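Local coordinates for protein ethylbenzene dehydrogenase alpha-subunit (Aromatoleum aromaticum, PDB 2IVF) that binds a molybdenum atom, MGD, MD1 and an iron/sulfur cluster as the alpha-subunit of an enzyme of the molybdopterin oxidoreductase family, at residues A[440-445]-A[463-468]; A[482-487]-A[750-755]; A[602-607]-A[689-694]. All blocks are in the same frame, centred on the assembly; numbering follows the deposited sequence.

Contact 1 of 3, residues A[440-445]-A[463-468]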
loop_
_atom_site.group_PDB
_atom_site.type_symbol
_atom_site.label_atom_id
_atom_site.label_comp_id
_atom_site.label_asym_id
_atom_site.label_seq_id
_atom_site.Cartn_x
_atom_site.Cartn_y
_atom_site.Cartn_z
ATOM N N THR A 440 20.407 19.057 -5.657
ATOM C CA THR A 440 19.791 17.852 -6.151
ATOM C C THR A 440 19.776 16.774 -5.068
ATOM O O THR A 440 20.774 16.533 -4.420
ATOM C CB THR A 440 20.514 17.324 -7.367
ATOM O OG1 THR A 440 20.450 18.302 -8.439
ATOM C CG2 THR A 440 19.951 15.918 -7.779
ATOM N N CYS A 441 18.592 16.218 -4.860
ATOM C CA CYS A 441 18.355 15.169 -3.891
ATOM C C CYS A 441 17.739 14.050 -4.739
ATOM O O CYS A 441 16.919 14.293 -5.668
ATOM C CB CYS A 441 17.368 15.624 -2.818
ATOM S SG CYS A 441 17.283 14.471 -1.412
ATOM N N SER A 442 18.132 12.828 -4.419
ATOM C CA SER A 442 17.577 11.657 -5.017
ATOM C C SER A 442 16.940 10.758 -3.964
ATOM O O SER A 442 17.277 10.789 -2.754
ATOM C CB SER A 442 18.694 10.871 -5.759
ATOM O OG SER A 442 19.360 11.680 -6.699
ATOM N N TYR A 443 16.014 9.942 -4.418
ATOM C CA TYR A 443 15.679 8.730 -3.659
ATOM C C TYR A 443 15.862 7.560 -4.574
ATOM O O TYR A 443 15.066 7.336 -5.475
ATOM C CB TYR A 443 14.251 8.736 -3.112
ATOM C CG TYR A 443 14.038 7.640 -2.071
ATOM C CD1 TYR A 443 13.622 6.343 -2.448
ATOM C CD2 TYR A 443 14.333 7.871 -0.746
ATOM C CE1 TYR A 443 13.468 5.359 -1.493
ATOM C CE2 TYR A 443 14.143 6.902 0.206
ATOM C CZ TYR A 443 13.718 5.651 -0.174
ATOM O OH TYR A 443 13.619 4.635 0.773
ATOM N N ILE A 444 16.940 6.834 -4.315
ATOM C CA ILE A 444 17.187 5.557 -4.892
ATOM C C ILE A 444 16.508 4.510 -4.034
ATOM O O ILE A 444 16.867 4.314 -2.870
ATOM C CB ILE A 444 18.696 5.208 -4.870
ATOM C CG1 ILE A 444 19.524 6.346 -5.476
ATOM C CG2 ILE A 444 18.929 3.912 -5.668
ATOM C CD1 ILE A 444 21.022 6.111 -5.392
ATOM N N GLY A 445 15.551 3.813 -4.630
ATOM C CA GLY A 445 14.831 2.776 -3.955
ATOM C C GLY A 445 15.518 1.453 -4.075
ATOM O O GLY A 445 16.579 1.303 -4.677
ATOM N N LEU A 463 28.558 9.498 -9.346
ATOM C CA LEU A 463 29.540 10.235 -10.137
ATOM C C LEU A 463 28.950 11.549 -10.605
ATOM O O LEU A 463 29.583 12.570 -10.511
ATOM C CB LEU A 463 30.040 9.382 -11.324
ATOM C CG LEU A 463 30.976 10.113 -12.283
ATOM C CD1 LEU A 463 32.245 10.625 -11.532
ATOM C CD2 LEU A 463 31.339 9.199 -13.483
ATOM N N ALA A 464 27.688 11.527 -11.033
ATOM C CA ALA A 464 26.992 12.765 -11.420
ATOM C C ALA A 464 26.802 13.710 -10.232
ATOM O O ALA A 464 26.899 14.946 -10.374
ATOM C CB ALA A 464 25.624 12.412 -12.085
ATOM N N MET A 465 26.471 13.141 -9.072
ATOM C CA MET A 465 26.356 13.926 -7.845
ATOM C C MET A 465 27.707 14.516 -7.465
ATOM O O MET A 465 27.779 15.643 -7.044
ATOM C CB MET A 465 25.775 13.107 -6.703
ATOM C CG MET A 465 24.418 12.553 -7.018
ATOM S SD MET A 465 23.230 13.909 -7.456
ATOM C CE MET A 465 22.166 13.053 -8.618
ATOM N N ALA A 466 28.777 13.758 -7.587
ATOM C CA ALA A 466 30.121 14.291 -7.334
ATOM C C ALA A 466 30.486 15.478 -8.233
ATOM O O ALA A 466 31.047 16.515 -7.788
ATOM C CB ALA A 466 31.164 13.174 -7.544
ATOM N N LEU A 467 30.254 15.274 -9.524
ATOM C CA LEU A 467 30.643 16.233 -10.533
ATOM C C LEU A 467 29.854 17.516 -10.328
ATOM O O LEU A 467 30.341 18.552 -10.652
ATOM C CB LEU A 467 30.399 15.686 -11.936
ATOM C CG LEU A 467 31.384 14.618 -12.376
ATOM C CD1 LEU A 467 30.813 13.883 -13.629
ATOM C CD2 LEU A 467 32.810 15.204 -12.605
ATOM N N SER A 468 28.658 17.412 -9.743
ATOM C CA SER A 468 27.815 18.589 -9.505
ATOM C C SER A 468 27.912 19.113 -8.064
ATOM O O SER A 468 27.243 20.070 -7.707
ATOM C CB SER A 468 26.379 18.258 -9.857
ATOM O OG SER A 468 25.887 17.114 -9.156
#

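Contact 2 of 3, residues A[482-487]-A[750-755]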
loop_
_atom_site.group_PDB
_atom_site.type_symbol
_atom_site.label_atom_id
_atom_site.label_comp_id
_atom_site.label_asym_id
_atom_site.label_seq_id
_atom_site.Cartn_x
_atom_site.Cartn_y
_atom_site.Cartn_z
ATOM N N ALA A 482 19.859 5.698 7.158
ATOM C CA ALA A 482 20.449 5.978 8.460
ATOM C C ALA A 482 19.374 5.699 9.509
ATOM O O ALA A 482 18.267 6.200 9.417
ATOM C CB ALA A 482 20.900 7.415 8.531
ATOM N N TYR A 483 19.688 4.884 10.506
ATOM C CA TYR A 483 18.732 4.663 11.582
ATOM C C TYR A 483 19.415 4.109 12.815
ATOM O O TYR A 483 20.510 3.572 12.701
ATOM C CB TYR A 483 17.645 3.690 11.134
ATOM C CG TYR A 483 18.122 2.413 10.453
ATOM C CD1 TYR A 483 18.456 1.265 11.185
ATOM C CD2 TYR A 483 18.180 2.344 9.055
ATOM C CE1 TYR A 483 18.881 0.077 10.519
ATOM C CE2 TYR A 483 18.586 1.185 8.388
ATOM C CZ TYR A 483 18.950 0.059 9.112
ATOM O OH TYR A 483 19.325 -1.036 8.366
ATOM N N SER A 484 18.770 4.253 13.966
ATOM C CA SER A 484 19.268 3.647 15.180
ATOM C C SER A 484 18.536 2.361 15.349
ATOM O O SER A 484 17.314 2.366 15.456
ATOM C CB SER A 484 18.927 4.478 16.389
ATOM O OG SER A 484 19.457 3.846 17.539
ATOM N N ASP A 485 19.267 1.279 15.459
ATOM C CA ASP A 485 18.677 0.018 15.800
ATOM C C ASP A 485 19.219 -0.443 17.157
ATOM O O ASP A 485 19.102 -1.598 17.504
ATOM C CB ASP A 485 18.932 -0.990 14.680
ATOM C CG ASP A 485 20.397 -1.330 14.505
ATOM O OD1 ASP A 485 21.264 -0.746 15.205
ATOM O OD2 ASP A 485 20.665 -2.193 13.635
ATOM N N ASP A 486 19.737 0.499 17.948
ATOM C CA ASP A 486 20.316 0.189 19.259
ATOM C C ASP A 486 19.332 -0.576 20.147
ATOM O O ASP A 486 19.710 -1.530 20.864
ATOM C CB ASP A 486 20.776 1.475 19.966
ATOM C CG ASP A 486 21.914 2.173 19.234
ATOM O OD1 ASP A 486 21.847 2.242 17.996
ATOM O OD2 ASP A 486 22.858 2.662 19.869
ATOM N N ASN A 487 18.066 -0.170 20.075
ATOM C CA ASN A 487 17.028 -0.768 20.933
ATOM C C ASN A 487 16.916 -2.271 20.703
ATOM O O ASN A 487 16.748 -3.024 21.644
ATOM C CB ASN A 487 15.663 -0.075 20.777
ATOM C CG ASN A 487 15.156 -0.063 19.357
ATOM O OD1 ASN A 487 15.876 0.309 18.441
ATOM N ND2 ASN A 487 13.920 -0.499 19.157
ATOM N N VAL A 750 21.887 5.781 24.902
ATOM C CA VAL A 750 22.658 6.054 23.676
ATOM C C VAL A 750 22.330 7.372 22.986
ATOM O O VAL A 750 22.755 7.606 21.854
ATOM C CB VAL A 750 22.526 4.890 22.665
ATOM C CG1 VAL A 750 22.935 3.597 23.358
ATOM C CG2 VAL A 750 21.101 4.757 22.059
ATOM N N GLY A 751 21.517 8.194 23.634
ATOM C CA GLY A 751 21.171 9.510 23.097
ATOM C C GLY A 751 20.075 9.585 22.051
ATOM O O GLY A 751 19.834 10.644 21.453
ATOM N N VAL A 752 19.415 8.474 21.789
ATOM C CA VAL A 752 18.334 8.442 20.801
ATOM C C VAL A 752 17.103 9.106 21.399
ATOM O O VAL A 752 16.390 9.835 20.711
ATOM C CB VAL A 752 18.081 6.985 20.335
ATOM C CG1 VAL A 752 16.732 6.818 19.648
ATOM C CG2 VAL A 752 19.271 6.509 19.448
ATOM N N PHE A 753 16.905 8.893 22.686
ATOM C CA PHE A 753 15.905 9.634 23.446
ATOM C C PHE A 753 16.701 10.510 24.387
ATOM O O PHE A 753 17.838 10.190 24.749
ATOM C CB PHE A 753 15.034 8.677 24.253
ATOM C CG PHE A 753 13.944 7.968 23.473
ATOM C CD1 PHE A 753 13.785 8.099 22.105
ATOM C CD2 PHE A 753 13.105 7.080 24.145
ATOM C CE1 PHE A 753 12.799 7.401 21.435
ATOM C CE2 PHE A 753 12.116 6.364 23.471
ATOM C CZ PHE A 753 11.972 6.516 22.125
ATOM N N ALA A 754 16.092 11.619 24.802
ATOM C CA ALA A 754 16.636 12.409 25.881
ATOM C C ALA A 754 16.810 11.562 27.112
ATOM O O ALA A 754 16.064 10.580 27.348
ATOM C CB ALA A 754 15.737 13.581 26.165
ATOM N N LYS A 755 17.812 11.902 27.909
ATOM C CA LYS A 755 18.083 11.142 29.142
ATOM C C LYS A 755 16.890 11.080 30.110
ATOM O O LYS A 755 16.717 10.104 30.804
ATOM C CB LYS A 755 19.286 11.704 29.856
ATOM C CG LYS A 755 19.009 13.026 30.539
ATOM C CD LYS A 755 20.259 13.622 31.214
ATOM C CE LYS A 755 19.888 14.971 31.907
ATOM N NZ LYS A 755 21.075 15.792 32.392
#

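Contact 3 of 3, residues A[602-607]-A[689-694]. With MD1 (phosphoric acid 4-(2-amino-4-oxo-3,4,5,6,-tetrahydro-pteridin-6-yl)-2-hydroxy-3,4-dimercapto-but-3-en-yl ester guanylate ester), chain N.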
loop_
_atom_site.group_PDB
_atom_site.type_symbol
_atom_site.label_atom_id
_atom_site.label_comp_id
_atom_site.label_asym_id
_atom_site.label_seq_id
_atom_site.Cartn_x
_atom_site.Cartn_y
_atom_site.Cartn_z
ATOM N N VAL A 602 16.598 -27.677 11.857
ATOM C CA VAL A 602 15.519 -26.905 12.489
ATOM C C VAL A 602 15.494 -25.493 11.928
ATOM O O VAL A 602 16.503 -24.789 11.895
ATOM C CB VAL A 602 15.647 -26.915 14.015
ATOM C CG1 VAL A 602 14.491 -26.140 14.668
ATOM C CG2 VAL A 602 15.672 -28.324 14.504
ATOM N N TYR A 603 14.308 -25.077 11.493
ATOM C CA TYR A 603 14.179 -23.890 10.701
ATOM C C TYR A 603 13.071 -23.105 11.282
ATOM O O TYR A 603 11.972 -23.600 11.377
ATOM C CB TYR A 603 13.877 -24.274 9.263
ATOM C CG TYR A 603 13.761 -23.122 8.331
ATOM C CD1 TYR A 603 12.533 -22.456 8.164
ATOM C CD2 TYR A 603 14.856 -22.689 7.590
ATOM C CE1 TYR A 603 12.423 -21.416 7.282
ATOM C CE2 TYR A 603 14.740 -21.658 6.695
ATOM C CZ TYR A 603 13.537 -21.026 6.548
ATOM O OH TYR A 603 13.435 -19.980 5.669
ATOM N N MET A 604 13.381 -21.881 11.701
ATOM C CA MET A 604 12.422 -21.028 12.359
ATOM C C MET A 604 11.970 -19.919 11.421
ATOM O O MET A 604 12.785 -19.175 10.885
ATOM C CB MET A 604 13.060 -20.419 13.598
ATOM C CG MET A 604 12.226 -19.428 14.309
ATOM S SD MET A 604 12.998 -19.076 15.873
ATOM C CE MET A 604 12.041 -17.683 16.449
ATOM N N LEU A 605 10.656 -19.837 11.231
ATOM C CA LEU A 605 10.016 -18.765 10.450
ATOM C C LEU A 605 9.513 -17.714 11.422
ATOM O O LEU A 605 8.664 -18.000 12.281
ATOM C CB LEU A 605 8.849 -19.320 9.639
ATOM C CG LEU A 605 9.143 -20.257 8.477
ATOM C CD1 LEU A 605 7.920 -21.120 8.164
ATOM C CD2 LEU A 605 9.538 -19.407 7.274
ATOM N N LEU A 606 10.061 -16.511 11.315
ATOM C CA LEU A 606 9.671 -15.376 12.129
ATOM C C LEU A 606 9.861 -14.149 11.253
ATOM O O LEU A 606 10.976 -13.920 10.741
ATOM C CB LEU A 606 10.547 -15.268 13.366
ATOM C CG LEU A 606 10.387 -13.964 14.163
ATOM C CD1 LEU A 606 8.965 -13.822 14.789
ATOM C CD2 LEU A 606 11.506 -13.934 15.242
ATOM N N SER A 607 8.779 -13.428 11.009
ATOM C CA SER A 607 8.805 -12.251 10.130
ATOM C C SER A 607 9.563 -12.535 8.808
ATOM O O SER A 607 10.359 -11.720 8.305
ATOM C CB SER A 607 9.373 -11.038 10.863
ATOM O OG SER A 607 8.702 -10.874 12.105
ATOM N N ASP A 689 7.654 -13.854 24.611
ATOM C CA ASP A 689 7.092 -14.853 25.523
ATOM C C ASP A 689 7.100 -16.258 24.892
ATOM O O ASP A 689 7.568 -17.222 25.512
ATOM C CB ASP A 689 5.666 -14.452 25.891
ATOM C CG ASP A 689 4.986 -15.492 26.723
ATOM O OD1 ASP A 689 5.609 -15.969 27.695
ATOM O OD2 ASP A 689 3.837 -15.813 26.388
ATOM N N ALA A 690 6.655 -16.340 23.635
ATOM C CA ALA A 690 6.713 -17.586 22.828
ATOM C C ALA A 690 8.104 -18.171 22.780
ATOM O O ALA A 690 8.279 -19.374 23.057
ATOM C CB ALA A 690 6.216 -17.321 21.394
ATOM N N ILE A 691 9.088 -17.320 22.483
ATOM C CA ILE A 691 10.485 -17.743 22.412
ATOM C C ILE A 691 11.025 -18.071 23.772
ATOM O O ILE A 691 11.787 -19.049 23.963
ATOM C CB ILE A 691 11.356 -16.682 21.717
ATOM C CG1 ILE A 691 11.005 -16.664 20.226
ATOM C CG2 ILE A 691 12.881 -16.983 21.943
ATOM C CD1 ILE A 691 11.340 -15.388 19.467
ATOM N N ALA A 692 10.618 -17.296 24.769
ATOM C CA ALA A 692 11.011 -17.612 26.124
ATOM C C ALA A 692 10.547 -19.033 26.483
ATOM O O ALA A 692 11.309 -19.831 27.058
ATOM C CB ALA A 692 10.435 -16.546 27.112
ATOM N N LEU A 693 9.303 -19.351 26.118
ATOM C CA LEU A 693 8.701 -20.634 26.437
ATOM C C LEU A 693 9.414 -21.766 25.712
ATOM O O LEU A 693 9.692 -22.777 26.310
ATOM C CB LEU A 693 7.218 -20.651 26.073
ATOM C CG LEU A 693 6.428 -21.953 26.347
ATOM C CD1 LEU A 693 6.612 -22.478 27.795
ATOM C CD2 LEU A 693 4.968 -21.615 26.053
ATOM N N ILE A 694 9.718 -21.559 24.435
ATOM C CA ILE A 694 10.534 -22.536 23.703
ATOM C C ILE A 694 11.839 -22.795 24.448
ATOM O O ILE A 694 12.206 -23.963 24.756
ATOM C CB ILE A 694 10.842 -22.076 22.268
ATOM C CG1 ILE A 694 9.554 -22.080 21.445
ATOM C CG2 ILE A 694 11.925 -22.996 21.666
ATOM C CD1 ILE A 694 9.615 -21.403 20.089
HETATM P PB MD1 N . 9.112 -11.007 4.257
HETATM O O3B MD1 N . 7.595 -10.570 4.151
HETATM O O1B MD1 N . 9.676 -10.333 5.455
HETATM O O2B MD1 N . 9.315 -12.447 3.981
HETATM O O3A MD1 N . 9.725 -10.275 2.990
HETATM C C10 MD1 N . 10.259 -8.934 3.042
HETATM C C11 MD1 N . 10.554 -8.601 1.589
HETATM O O11 MD1 N . 9.235 -8.274 1.033
HETATM C C12 MD1 N . 11.425 -7.376 1.499
HETATM S S12 MD1 N . 11.629 -6.313 2.823
HETATM C C13 MD1 N . 12.037 -7.024 0.322
HETATM S S13 MD1 N . 12.975 -5.629 0.174
HETATM C C14 MD1 N . 11.948 -7.852 -0.903
HETATM N N15 MD1 N . 11.368 -7.281 -2.071
HETATM C C16 MD1 N . 11.140 -8.033 -3.194
HETATM C C15 MD1 N . 10.689 -7.371 -4.320
HETATM O O14 MD1 N . 10.503 -6.125 -4.322
HETATM N N17 MD1 N . 10.401 -8.174 -5.376
HETATM C C17 MD1 N . 10.625 -9.552 -5.339
HETATM N N16 MD1 N . 10.333 -10.231 -6.439
HETATM N N18 MD1 N . 11.111 -10.152 -4.241
HETATM C C20 MD1 N . 11.372 -9.410 -3.186
HETATM N N8 MD1 N . 11.913 -10.004 -2.090
HETATM C C7 MD1 N . 12.180 -9.342 -0.842
HETATM P PA MD1 N . 6.206 -11.363 4.330
HETATM O O1A MD1 N . 5.206 -10.310 4.680
HETATM O O2A MD1 N . 5.966 -12.140 3.093
HETATM O "O5'" MD1 N . 6.407 -12.361 5.537
HETATM C "C5'" MD1 N . 6.485 -11.777 6.832
HETATM C "C4'" MD1 N . 5.559 -12.471 7.744
HETATM O "O4'" MD1 N . 5.612 -11.691 8.932
HETATM C "C1'" MD1 N . 4.324 -11.861 9.525
HETATM N N9 MD1 N . 3.981 -10.850 10.534
HETATM C C4 MD1 N . 3.993 -11.093 11.836
HETATM N N3 MD1 N . 4.321 -12.228 12.499
HETATM C C2 MD1 N . 4.279 -12.260 13.831
HETATM N N2 MD1 N . 4.622 -13.389 14.507
HETATM N N1 MD1 N . 3.815 -11.141 14.494
HETATM C C6 MD1 N . 3.464 -9.961 13.885
HETATM O O6 MD1 N . 3.131 -8.999 14.576
HETATM C C5 MD1 N . 3.564 -9.924 12.485
HETATM N N7 MD1 N . 3.302 -9.016 11.551
HETATM C C8 MD1 N . 3.570 -9.588 10.373
HETATM C "C2'" MD1 N . 3.346 -11.764 8.357
HETATM O "O2'" MD1 N . 2.078 -12.419 8.604
HETATM C "C3'" MD1 N . 4.135 -12.366 7.185
HETATM O "O3'" MD1 N . 3.650 -13.686 6.823
#

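Contact 1 of 3, residues A[440-445]-A[463-468]
M465 lays its terminal methyl over T440 and S442 of strand 440-444. Its chain bends twice, at chi2 (-57°) and at chi3 (149°), and this brings the end of the side chain nearer to the strand than its first carbons. M465 CE lies 3.7 Å from T440 CG2 and also 3.7 Å from S442 OG, so one methyl touches both residues. The sulfur takes part as well, with M465 SD 3.9 Å from T440 CG2. The two side chains cross at about a right angle. T440 meets M465 with its methyl branch, which is set trans to the backbone N. Its other branch, OG1, is hydrogen-bonded to K438 O. T440 and S442 both point toward the helix, being two residues apart on the strand. F251 of strand 249-253 touches both of them, and W307 of helix 303-316 touches M465. The contact is small and fully buried. Strand 440-444 is an end strand of a parallel sheet counted as four strands (order 3-2-1-4), and helix 454-467 packs on it. This is the layering of a Rossmann-like alpha/beta domain, and G445, just past the strand, belongs to the MGD pocket.

Contact 2 of 3, residues A[482-487]-A[750-755]
The chain through S484 and D486 passes V752 and V750 in the reverse sense, with S484 CA 7.4 Å from V752 CA and D486 CA 7.7 Å from V750 CA. Each pair joins a polar side chain to a valine methyl. S484 OG sits 3.3 Å from V752 CG2, and S484 CB backs the same methyl. CG2 is the V752 branch that lies beside its backbone N, and it alone makes this touch. In the other pair the carboxylate of D486 lies against V750, the two side chains crossing obliquely. D486 OD2 is 3.5 Å from V750 CG2 and 3.6 Å from V750 CG1, so it meets both methyls of the fork.

The two polar side chains are also tied to each other. S484 OG gives its proton to D486 OD1 at 2.9 Å. It arrives from above the carboxylate, 61° out of its plane. A chi1 of -179° swings the hydroxyl of S484 to the far side from its own N, where it reaches this oxygen. D486 OD2 is hydrogen-bonded to T775 OG1, so both oxygens of this buried carboxylate have polar partners, which probably helps to keep it charged.

D485 is the N-cap residue of helix 486-493, and V750 is where helix 736-749 gives way to a loop. The contact thus joins the start of one helix to the end of another. N487 touches M743 and N747 of helix 736-749, V752 also rests on N747, and M661 of strand 659-661 lies against N487 and F753.

Contact 3 of 3, residues A[602-607]-A[689-694]
Y603 OH is gripped by two groups, hydrogen-bonding to D189 OD2 and to Q608 NE2. Its residue lies on strand 602-606 of a mixed six-stranded sheet, part of an alpha/beta domain of the molybdopterin oxidoreductase family. The strand runs parallel to both neighbours, 186-188 and 631-636. Beside the Y603 ring, in its plane and at its edge, is L605 CD2, 3.5 Å from Y603 CE1.

M604 and L606 instead point toward helix 687-704, where I691 receives them. M604 is drawn out straight: CG stands opposite the backbone N (chi1 175°), and the chain stays extended beyond CG. This length is what spans the gap to the helix. M604 CE ends 3.9 Å from I691 CD1 and 4.0 Å from I691 CG1, the two side chains crossing at about a right angle. L606 is a looser partner, with L606 CD2 4.5 Å from I691 CD1. The backbones stay well apart, since even the nearest pair, L606 CA and I691 CA, are separated by 10.6 Å. Only side-chain ends meet.

Other apolar groups complete this layer. F186, L188 and F633 of the flanking strands touch M604, and L635 touches I691. I170 of helix 163-181 lies against I694.

Past the strand, S607 turns into a left-handed conformation (phi 46°, psi 46°), and its OG is hydrogen-bonded to A195 N. Here the chain reaches the MD1 pocket. E687, at the start of helix 687-704, and E636, at the end of strand 631-636, also hydrogen-bond to MD1. The nearest approach of the two segments to the ligand is S607 O, 3.2 Å from the phosphate oxygen O1B.

In the fold
The three contacts are buried, and none touches another. Contacts 1 and 3 each pack a helix on a strand of a separate sheet. They lie on opposite sides of the chain's centre, with their own centres 42 Å apart. Each strand leads to a different ligand: G445 of contact 1 touches MGD, and S607 of contact 3 lies by MD1. Contact 2 lies 28 Å from contact 1 and 26 Å from contact 3, centre to centre. Its nearest atoms are about 9 Å from contact 1 and about 14 Å from contact 3. Helices 454-467 and 486-493 follow one another, linking contacts 1 and 2. Both segments of contact 3 fall between residues 487 and 750, which contact 2 brings together.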